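Local coordinates for protein phytanoyl-CoA dioxygenase (Streptomyces malaysiense, PDB 6ZYL) that catalyses the beta-hydroxylation of the peptide natural product thioholgamide as a non-heme monooxygenase, probably using iron and 2-oxoglutarate, at residues A156-H167 / H212-N223; V241-L251 / G259-P267. All coordinates share one frame; numbering follows the deposited sequence.

Contact 1: residues A156-H167 / H212-N223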
loop_
_atom_site.group_PDB
_atom_site.type_symbol
_atom_site.label_atom_id
_atom_site.label_comp_id
_atom_site.label_asym_id
_atom_site.label_seq_id
_atom_site.Cartn_x
_atom_site.Cartn_y
_atom_site.Cartn_z
ATOM N N ALA A 156 11.080 1.771 -17.596
ATOM C CA ALA A 156 10.233 1.398 -18.718
ATOM C C ALA A 156 9.106 0.429 -18.385
ATOM O O ALA A 156 8.203 0.264 -19.213
ATOM C CB ALA A 156 11.081 0.781 -19.842
ATOM N N ASN A 157 9.116 -0.217 -17.220
ATOM C CA ASN A 157 8.096 -1.208 -16.904
ATOM C C ASN A 157 6.944 -0.626 -16.089
ATOM O O ASN A 157 6.250 -1.369 -15.386
ATOM C CB ASN A 157 8.729 -2.414 -16.200
ATOM C CG ASN A 157 9.044 -2.166 -14.735
ATOM O OD1 ASN A 157 9.069 -1.031 -14.264
ATOM N ND2 ASN A 157 9.296 -3.246 -14.006
ATOM N N GLY A 158 6.712 0.683 -16.189
ATOM C CA GLY A 158 5.522 1.297 -15.632
ATOM C C GLY A 158 5.644 1.696 -14.180
ATOM O O GLY A 158 4.684 1.578 -13.412
ATOM N N THR A 159 6.811 2.188 -13.787
ATOM C CA THR A 159 7.034 2.466 -12.381
ATOM C C THR A 159 6.378 3.786 -11.972
ATOM O O THR A 159 5.926 4.584 -12.798
ATOM C CB THR A 159 8.530 2.501 -12.065
ATOM O OG1 THR A 159 8.716 2.469 -10.643
ATOM C CG2 THR A 159 9.172 3.760 -12.629
ATOM N N MET A 160 6.342 4.001 -10.662
ATOM C CA MET A 160 5.783 5.197 -10.056
ATOM C C MET A 160 6.812 6.319 -10.036
ATOM O O MET A 160 8.018 6.082 -9.913
ATOM C CB MET A 160 5.332 4.857 -8.637
ATOM C CG MET A 160 4.627 5.933 -7.855
ATOM S SD MET A 160 3.751 5.152 -6.472
ATOM C CE MET A 160 5.087 4.300 -5.631
ATOM N N ARG A 161 6.323 7.548 -10.182
ATOM C CA ARG A 161 7.133 8.750 -10.043
ATOM C C ARG A 161 6.661 9.534 -8.827
ATOM O O ARG A 161 5.457 9.641 -8.583
ATOM C CB ARG A 161 7.032 9.665 -11.268
ATOM C CG ARG A 161 7.169 9.008 -12.617
ATOM C CD ARG A 161 7.420 10.070 -13.690
ATOM N NE ARG A 161 6.203 10.771 -14.102
ATOM C CZ ARG A 161 5.213 10.211 -14.791
ATOM N NH1 ARG A 161 5.285 8.934 -15.141
ATOM N NH2 ARG A 161 4.147 10.925 -15.128
ATOM N N TYR A 162 7.603 10.115 -8.088
ATOM C CA TYR A 162 7.279 10.943 -6.935
ATOM C C TYR A 162 7.505 12.417 -7.251
ATOM O O TYR A 162 8.374 12.770 -8.051
ATOM C CB TYR A 162 8.133 10.578 -5.717
ATOM C CG TYR A 162 7.812 9.267 -5.047
ATOM C CD1 TYR A 162 6.519 8.762 -5.019
ATOM C CD2 TYR A 162 8.814 8.539 -4.423
ATOM C CE1 TYR A 162 6.240 7.559 -4.391
ATOM C CE2 TYR A 162 8.546 7.347 -3.796
ATOM C CZ TYR A 162 7.263 6.859 -3.781
ATOM O OH TYR A 162 7.020 5.661 -3.153
ATOM N N ALA A 163 6.728 13.278 -6.592
ATOM C CA ALA A 163 6.926 14.728 -6.620
ATOM C C ALA A 163 7.492 15.130 -5.260
ATOM O O ALA A 163 6.753 15.236 -4.277
ATOM C CB ALA A 163 5.622 15.459 -6.926
ATOM N N ARG A 164 8.805 15.340 -5.205
ATOM C CA ARG A 164 9.475 15.648 -3.947
ATOM C C ARG A 164 8.827 16.843 -3.260
ATOM O O ARG A 164 8.552 17.868 -3.890
ATOM C CB ARG A 164 10.956 15.925 -4.214
ATOM C CG ARG A 164 11.844 15.938 -2.982
ATOM C CD ARG A 164 13.299 16.213 -3.370
ATOM N NE ARG A 164 14.059 14.983 -3.594
ATOM C CZ ARG A 164 14.503 14.576 -4.779
ATOM N NH1 ARG A 164 14.279 15.298 -5.870
ATOM N NH2 ARG A 164 15.183 13.441 -4.874
ATOM N N GLY A 165 8.573 16.696 -1.963
ATOM C CA GLY A 165 8.007 17.763 -1.167
ATOM C C GLY A 165 6.535 18.032 -1.374
ATOM O O GLY A 165 5.990 18.925 -0.716
ATOM N N SER A 166 5.865 17.284 -2.249
ATOM C CA SER A 166 4.461 17.533 -2.558
ATOM C C SER A 166 3.519 17.177 -1.416
ATOM O O SER A 166 2.304 17.350 -1.569
ATOM C CB SER A 166 4.064 16.741 -3.804
ATOM O OG SER A 166 4.295 15.352 -3.615
ATOM N N HIS A 167 4.039 16.709 -0.283
ATOM C CA HIS A 167 3.218 16.197 0.805
ATOM C C HIS A 167 3.001 17.195 1.933
ATOM O O HIS A 167 2.220 16.909 2.847
ATOM C CB HIS A 167 3.873 14.945 1.398
ATOM C CG HIS A 167 5.162 15.230 2.109
ATOM N ND1 HIS A 167 6.245 15.803 1.479
ATOM C CD2 HIS A 167 5.536 15.033 3.396
ATOM C CE1 HIS A 167 7.232 15.946 2.346
ATOM N NE2 HIS A 167 6.829 15.483 3.516
ATOM N N HIS A 212 6.437 6.116 1.223
ATOM C CA HIS A 212 6.035 7.477 0.909
ATOM C C HIS A 212 4.848 7.909 1.760
ATOM O O HIS A 212 4.075 7.086 2.261
ATOM C CB HIS A 212 5.722 7.644 -0.603
ATOM C CG HIS A 212 4.534 6.870 -1.089
ATOM N ND1 HIS A 212 4.650 5.777 -1.921
ATOM C CD2 HIS A 212 3.207 7.065 -0.906
ATOM C CE1 HIS A 212 3.445 5.315 -2.209
ATOM N NE2 HIS A 212 2.553 6.078 -1.603
ATOM N N HIS A 213 4.767 9.224 1.949
ATOM C CA HIS A 213 3.665 9.867 2.649
ATOM C C HIS A 213 2.376 9.698 1.857
ATOM O O HIS A 213 2.381 9.709 0.624
ATOM C CB HIS A 213 4.004 11.351 2.828
ATOM C CG HIS A 213 3.223 12.045 3.898
ATOM N ND1 HIS A 213 1.989 12.608 3.666
ATOM C CD2 HIS A 213 3.522 12.314 5.192
ATOM C CE1 HIS A 213 1.545 13.168 4.777
ATOM N NE2 HIS A 213 2.458 13.003 5.718
ATOM N N LEU A 214 1.262 9.528 2.572
ATOM C CA LEU A 214 -0.017 9.360 1.894
ATOM C C LEU A 214 -0.462 10.620 1.160
ATOM O O LEU A 214 -1.397 10.546 0.354
ATOM C CB LEU A 214 -1.094 8.934 2.892
ATOM C CG LEU A 214 -0.923 7.535 3.492
ATOM C CD1 LEU A 214 -2.062 7.229 4.461
ATOM C CD2 LEU A 214 -0.845 6.468 2.412
ATOM N N ALA A 215 0.174 11.761 1.420
ATOM C CA ALA A 215 -0.064 12.988 0.669
ATOM C C ALA A 215 0.984 13.212 -0.414
ATOM O O ALA A 215 0.987 14.267 -1.058
ATOM C CB ALA A 215 -0.103 14.189 1.616
ATOM N N MET A 216 1.884 12.252 -0.619
ATOM C CA MET A 216 2.849 12.341 -1.704
ATOM C C MET A 216 2.117 12.245 -3.037
ATOM O O MET A 216 1.386 11.280 -3.283
ATOM C CB MET A 216 3.891 11.230 -1.581
ATOM C CG MET A 216 4.757 11.031 -2.818
ATOM S SD MET A 216 5.654 12.507 -3.331
ATOM C CE MET A 216 6.379 13.027 -1.777
ATOM N N ALA A 217 2.298 13.250 -3.888
ATOM C CA ALA A 217 1.772 13.196 -5.244
ATOM C C ALA A 217 2.643 12.265 -6.076
ATOM O O ALA A 217 3.874 12.372 -6.055
ATOM C CB ALA A 217 1.734 14.591 -5.866
ATOM N N HIS A 218 2.010 11.344 -6.799
ATOM C CA HIS A 218 2.758 10.423 -7.641
ATOM C C HIS A 218 1.929 10.063 -8.864
ATOM O O HIS A 218 0.708 10.240 -8.892
ATOM C CB HIS A 218 3.171 9.152 -6.877
ATOM C CG HIS A 218 2.033 8.427 -6.229
ATOM N ND1 HIS A 218 1.224 7.546 -6.916
ATOM C CD2 HIS A 218 1.579 8.437 -4.953
ATOM C CE1 HIS A 218 0.314 7.056 -6.093
ATOM N NE2 HIS A 218 0.507 7.580 -4.897
ATOM N N ALA A 219 2.624 9.563 -9.883
ATOM C CA ALA A 219 2.008 9.114 -11.120
ATOM C C ALA A 219 2.744 7.868 -11.588
ATOM O O ALA A 219 3.842 7.564 -11.120
ATOM C CB ALA A 219 2.046 10.200 -12.204
ATOM N N SER A 220 2.123 7.143 -12.513
ATOM C CA SER A 220 2.705 5.925 -13.056
ATOM C C SER A 220 2.438 5.872 -14.550
ATOM O O SER A 220 1.336 6.192 -15.001
ATOM C CB SER A 220 2.136 4.675 -12.373
ATOM O OG SER A 220 2.265 4.762 -10.964
ATOM N N GLY A 221 3.452 5.473 -15.310
ATOM C CA GLY A 221 3.328 5.361 -16.741
ATOM C C GLY A 221 2.987 3.949 -17.168
ATOM O O GLY A 221 2.825 3.046 -16.342
ATOM N N PRO A 222 2.865 3.733 -18.475
ATOM C CA PRO A 222 2.567 2.381 -18.965
ATOM C C PRO A 222 3.779 1.469 -18.864
ATOM O O PRO A 222 4.929 1.916 -18.858
ATOM C CB PRO A 222 2.161 2.610 -20.426
ATOM C CG PRO A 222 2.875 3.872 -20.821
ATOM C CD PRO A 222 2.975 4.721 -19.565
ATOM N N ASN A 223 3.504 0.171 -18.767
ATOM C CA ASN A 223 4.548 -0.846 -18.810
ATOM C C ASN A 223 4.870 -1.130 -20.272
ATOM O O ASN A 223 4.058 -1.724 -20.990
ATOM C CB ASN A 223 4.099 -2.108 -18.083
ATOM C CG ASN A 223 5.166 -3.182 -18.069
ATOM O OD1 ASN A 223 6.188 -3.070 -18.748
ATOM N ND2 ASN A 223 4.935 -4.235 -17.292
HETATM O O HOH W 1 6.422 4.792 -15.303
#
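His212 offers its ring edge to the hydroxyl of Tyr162, with ND1 and OH 2.7 Å apart in a hydrogen bond; the two rings are inclined at 67°. Ser210 bonds the same hydroxyl. His167 CD2 lies over one face of the His213 ring, which is fixed at both nitrogens: Ala215 N donates to ND1, and NE2 meets Gln140 O. A type I turn runs from His213 to Met216. The CG of Met216, anti to the backbone N (chi1 167°), presses on Tyr162 CD1 at 3.6 Å, and the bent chain beyond brings the sulfur obliquely beside the same ring, a Met-aromatic contact. Ser166 OG accepts from Ala217 N at 2.9 Å. Antiparallel pairing follows, with Ala163 N to Ala217 O at 3.0 Å. His218 carries the Met160 sulfur over its ring face, SD standing 3.8 Å from the centroid. NE2 of His218 and NE2 of His212 hydrogen-bond the two carboxylate oxygens of Asp130, an arrangement consistent with the iron pocket of this family, here in the apo state. Ala219 O accepts from Arg161 N at 2.7 Å, while the Ala219 methyl covers one face of the Arg161 guanidinium, itself salt-bridged to Glu196. Ser220 OG hydrogen-bonds a tartrate, probably from crystallisation, and one water bridges Gly221 N to Thr159 O. Strand 160-162 lies between 217-220 and 200-201 in a four-stranded antiparallel sheet completed by 128-129; Met160 packs on Trp147 of strand 143-149, and Met216 on Phe37 of strand 37-41.

Contact 2: residues V241-L251 / G259-P267; sequences VSPTAGEDSAL and GAFLPERRP
The Phe261 ring is met along its edge by polar atoms: Asp248 OD2 lies in the ring plane 3.5 Å from CE1, Val241 O comes within 3.1 Å of CE2, and Ser249 N is also near the plane. Apolar groups approach obliquely, Pro243 CD standing 3.9 Å from CZ, and the Ala250 methyl lies beside Phe261 CB and CG. With CG beside its own backbone N (chi1 -62°), the phenyl runs alongside the Asp248 side chain, pointing the same way, and the carboxylate is turned 58° from the ring. That carboxylate is heavily held: OD1 is salt-bridged to Arg286 and OD2 to Arg289, OD2 also accepts from the Trp110 indole, and OD1 from Ser249 N. Such a cluster of arginines would be expected to favour its ionised form.

The backbones pair as short parallel strands, and 262-263 forms the edge of the mixed seven-stranded sheet, beside 249-254; this family's core is a double-stranded beta-helix. Leu262 N donates to Asp248 O at 3.0 Å, Ala250 N to Leu262 O, and Glu264 N to Ala250 O. On the side carrying Ser249 and Leu262, Ser249 OG donates to Glu264 OE2 at 2.8 Å, arriving on the anti side and somewhat out of the carboxylate plane; OE2 is also salt-bridged to Lys78. Leu262 CD1 packs against CG and CD of Glu247, 3.5 Å from CG; the Glu247 carboxylate is salt-bridged to Arg285 of helix 273-295. Further along, Leu251 CD1 rests on Glu264 O at 3.4 Å. Two waters join Val241 O to Ala260 N and Asp248 N to Ala260 O.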
loop_
_atom_site.group_PDB
_atom_site.type_symbol
_atom_site.label_atom_id
_atom_site.label_comp_id
_atom_site.label_asym_id
_atom_site.label_seq_id
_atom_site.Cartn_x
_atom_site.Cartn_y
_atom_site.Cartn_z
ATOM N N VAL A 241 -3.726 7.832 14.334
ATOM C CA VAL A 241 -4.575 7.983 13.159
ATOM C C VAL A 241 -5.988 7.559 13.531
ATOM O O VAL A 241 -6.185 6.564 14.238
ATOM C CB VAL A 241 -4.032 7.155 11.982
ATOM C CG1 VAL A 241 -4.938 7.305 10.766
ATOM C CG2 VAL A 241 -2.605 7.570 11.649
ATOM N N SER A 242 -6.978 8.310 13.065
ATOM C CA SER A 242 -8.367 7.992 13.344
ATOM C C SER A 242 -9.196 8.109 12.069
ATOM O O SER A 242 -8.914 8.958 11.219
ATOM C CB SER A 242 -8.949 8.924 14.416
ATOM O OG SER A 242 -9.073 10.248 13.932
ATOM N N PRO A 243 -10.209 7.260 11.912
ATOM C CA PRO A 243 -11.096 7.403 10.747
ATOM C C PRO A 243 -11.920 8.678 10.836
ATOM O O PRO A 243 -12.429 9.041 11.900
ATOM C CB PRO A 243 -11.984 6.153 10.810
ATOM C CG PRO A 243 -11.910 5.685 12.231
ATOM C CD PRO A 243 -10.556 6.096 12.749
ATOM N N THR A 244 -12.039 9.366 9.698
ATOM C CA THR A 244 -12.852 10.576 9.650
ATOM C C THR A 244 -14.294 10.278 10.039
ATOM O O THR A 244 -14.957 11.097 10.686
ATOM C CB THR A 244 -12.798 11.187 8.251
ATOM O OG1 THR A 244 -13.141 10.186 7.283
ATOM C CG2 THR A 244 -11.408 11.725 7.952
ATOM N N ALA A 245 -14.796 9.110 9.649
ATOM C CA ALA A 245 -16.154 8.706 9.976
ATOM C C ALA A 245 -16.274 7.207 9.753
ATOM O O ALA A 245 -15.615 6.641 8.875
ATOM C CB ALA A 245 -17.188 9.456 9.128
ATOM N N GLY A 246 -17.110 6.574 10.563
ATOM C CA GLY A 246 -17.452 5.182 10.368
ATOM C C GLY A 246 -16.543 4.227 11.126
ATOM O O GLY A 246 -15.412 4.543 11.488
ATOM N N GLU A 247 -17.074 3.032 11.358
ATOM C CA GLU A 247 -16.322 1.961 11.995
ATOM C C GLU A 247 -15.202 1.481 11.078
ATOM O O GLU A 247 -15.393 1.320 9.869
ATOM C CB GLU A 247 -17.282 0.823 12.335
ATOM C CG GLU A 247 -16.674 -0.435 12.886
ATOM C CD GLU A 247 -17.706 -1.547 12.989
ATOM O OE1 GLU A 247 -18.581 -1.471 13.880
ATOM O OE2 GLU A 247 -17.654 -2.488 12.168
ATOM N N ASP A 248 -14.024 1.263 11.661
ATOM C CA ASP A 248 -12.844 0.856 10.910
ATOM C C ASP A 248 -12.089 -0.205 11.698
ATOM O O ASP A 248 -12.269 -0.354 12.909
ATOM C CB ASP A 248 -11.923 2.052 10.617
ATOM C CG ASP A 248 -11.139 1.892 9.320
ATOM O OD1 ASP A 248 -11.135 0.782 8.747
ATOM O OD2 ASP A 248 -10.521 2.882 8.874
ATOM N N SER A 249 -11.234 -0.947 10.993
ATOM C CA SER A 249 -10.440 -1.998 11.612
ATOM C C SER A 249 -9.046 -2.024 10.999
ATOM O O SER A 249 -8.810 -1.500 9.907
ATOM C CB SER A 249 -11.113 -3.374 11.470
ATOM O OG SER A 249 -11.328 -3.712 10.113
ATOM N N ALA A 250 -8.118 -2.639 11.729
ATOM C CA ALA A 250 -6.720 -2.701 11.331
ATOM C C ALA A 250 -6.059 -3.823 12.118
ATOM O O ALA A 250 -6.626 -4.348 13.080
ATOM C CB ALA A 250 -6.011 -1.364 11.567
ATOM N N LEU A 251 -4.849 -4.185 11.701
ATOM C CA LEU A 251 -4.115 -5.298 12.292
ATOM C C LEU A 251 -2.946 -4.765 13.107
ATOM O O LEU A 251 -2.050 -4.109 12.563
ATOM C CB LEU A 251 -3.617 -6.262 11.216
ATOM C CG LEU A 251 -2.841 -7.476 11.731
ATOM C CD1 LEU A 251 -3.738 -8.363 12.585
ATOM C CD2 LEU A 251 -2.239 -8.265 10.578
ATOM N N GLY A 259 -5.969 1.957 19.259
ATOM C CA GLY A 259 -6.659 3.225 19.077
ATOM C C GLY A 259 -8.137 3.017 18.819
ATOM O O GLY A 259 -8.823 2.289 19.543
ATOM N N ALA A 260 -8.640 3.661 17.770
ATOM C CA ALA A 260 -10.053 3.598 17.426
ATOM C C ALA A 260 -10.400 2.418 16.529
ATOM O O ALA A 260 -11.561 2.280 16.136
ATOM C CB ALA A 260 -10.481 4.901 16.738
ATOM N N PHE A 261 -9.438 1.559 16.206
ATOM C CA PHE A 261 -9.630 0.511 15.214
ATOM C C PHE A 261 -9.967 -0.812 15.888
ATOM O O PHE A 261 -9.284 -1.229 16.829
ATOM C CB PHE A 261 -8.374 0.358 14.351
ATOM C CG PHE A 261 -8.038 1.585 13.559
ATOM C CD1 PHE A 261 -8.605 1.795 12.315
ATOM C CD2 PHE A 261 -7.173 2.537 14.066
ATOM C CE1 PHE A 261 -8.308 2.926 11.586
ATOM C CE2 PHE A 261 -6.871 3.672 13.342
ATOM C CZ PHE A 261 -7.441 3.867 12.099
ATOM N N LEU A 262 -11.021 -1.462 15.409
ATOM C CA LEU A 262 -11.310 -2.816 15.849
ATOM C C LEU A 262 -10.163 -3.734 15.430
ATOM O O LEU A 262 -9.659 -3.621 14.306
ATOM C CB LEU A 262 -12.631 -3.304 15.254
ATOM C CG LEU A 262 -13.874 -2.548 15.726
ATOM C CD1 LEU A 262 -15.073 -2.884 14.845
ATOM C CD2 LEU A 262 -14.172 -2.856 17.186
ATOM N N PRO A 263 -9.709 -4.629 16.306
ATOM C CA PRO A 263 -8.529 -5.438 15.972
ATOM C C PRO A 263 -8.855 -6.571 15.008
ATOM O O PRO A 263 -9.912 -7.201 15.083
ATOM C CB PRO A 263 -8.068 -5.977 17.333
ATOM C CG PRO A 263 -9.309 -5.993 18.177
ATOM C CD PRO A 263 -10.170 -4.847 17.692
ATOM N N GLU A 264 -7.928 -6.812 14.085
ATOM C CA GLU A 264 -8.001 -7.919 13.149
ATOM C C GLU A 264 -7.080 -9.038 13.631
ATOM O O GLU A 264 -6.391 -8.914 14.647
ATOM C CB GLU A 264 -7.641 -7.438 11.740
ATOM C CG GLU A 264 -8.708 -6.529 11.130
ATOM C CD GLU A 264 -8.208 -5.714 9.948
ATOM O OE1 GLU A 264 -6.990 -5.729 9.675
ATOM O OE2 GLU A 264 -9.042 -5.051 9.292
ATOM N N ARG A 265 -7.077 -10.150 12.900
ATOM C CA ARG A 265 -6.280 -11.311 13.261
ATOM C C ARG A 265 -5.473 -11.790 12.063
ATOM O O ARG A 265 -5.891 -11.642 10.911
ATOM C CB ARG A 265 -7.159 -12.469 13.773
ATOM C CG ARG A 265 -8.395 -12.038 14.545
ATOM C CD ARG A 265 -8.812 -13.095 15.561
ATOM N NE ARG A 265 -9.529 -14.212 14.948
ATOM C CZ ARG A 265 -10.849 -14.262 14.794
ATOM N NH1 ARG A 265 -11.610 -13.255 15.203
ATOM N NH2 ARG A 265 -11.410 -15.322 14.225
ATOM N N ARG A 266 -4.316 -12.381 12.349
ATOM C CA ARG A 266 -3.514 -12.982 11.294
ATOM C C ARG A 266 -4.148 -14.294 10.842
ATOM O O ARG A 266 -4.701 -15.031 11.665
ATOM C CB ARG A 266 -2.090 -13.246 11.780
ATOM C CG ARG A 266 -1.367 -12.034 12.319
ATOM C CD ARG A 266 0.038 -12.409 12.770
ATOM N NE ARG A 266 0.874 -12.842 11.653
ATOM C CZ ARG A 266 2.189 -13.028 11.729
ATOM N NH1 ARG A 266 2.826 -12.821 12.873
ATOM N NH2 ARG A 266 2.868 -13.421 10.660
ATOM N N PRO A 267 -4.072 -14.629 9.553
ATOM C CA PRO A 267 -4.617 -15.915 9.093
ATOM C C PRO A 267 -3.756 -17.075 9.578
ATOM O O PRO A 267 -2.527 -17.029 9.498
ATOM C CB PRO A 267 -4.594 -15.791 7.566
ATOM C CG PRO A 267 -3.438 -14.851 7.298
ATOM C CD PRO A 267 -3.438 -13.867 8.455
HETATM O O HOH W 2 -7.020 5.674 16.533
HETATM O O HOH W 3 -13.740 2.109 14.420
#

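How the contacts relate
Along the chain, contact 1 comes first: 156-167 meets 212-223 after a 44-residue excursion that includes strand 200-201, most of strand 209-212 and an unmodelled part, 175-185. Strand 229-237, in the middle of the seven-stranded sheet, then carries the chain to contact 2, where 241-251 and 259-267 close a short connection of only seven residues. The two are in series, neither enclosing nor crossing the other, on opposite sides of the chain's centre, with centres about 27 Å apart and nearest atoms about 7 Å apart. Contact 1 ties up the smaller four-stranded sheet, though His212 ends a strand of the larger one; contact 2 adds one of that larger sheet's two outermost strands.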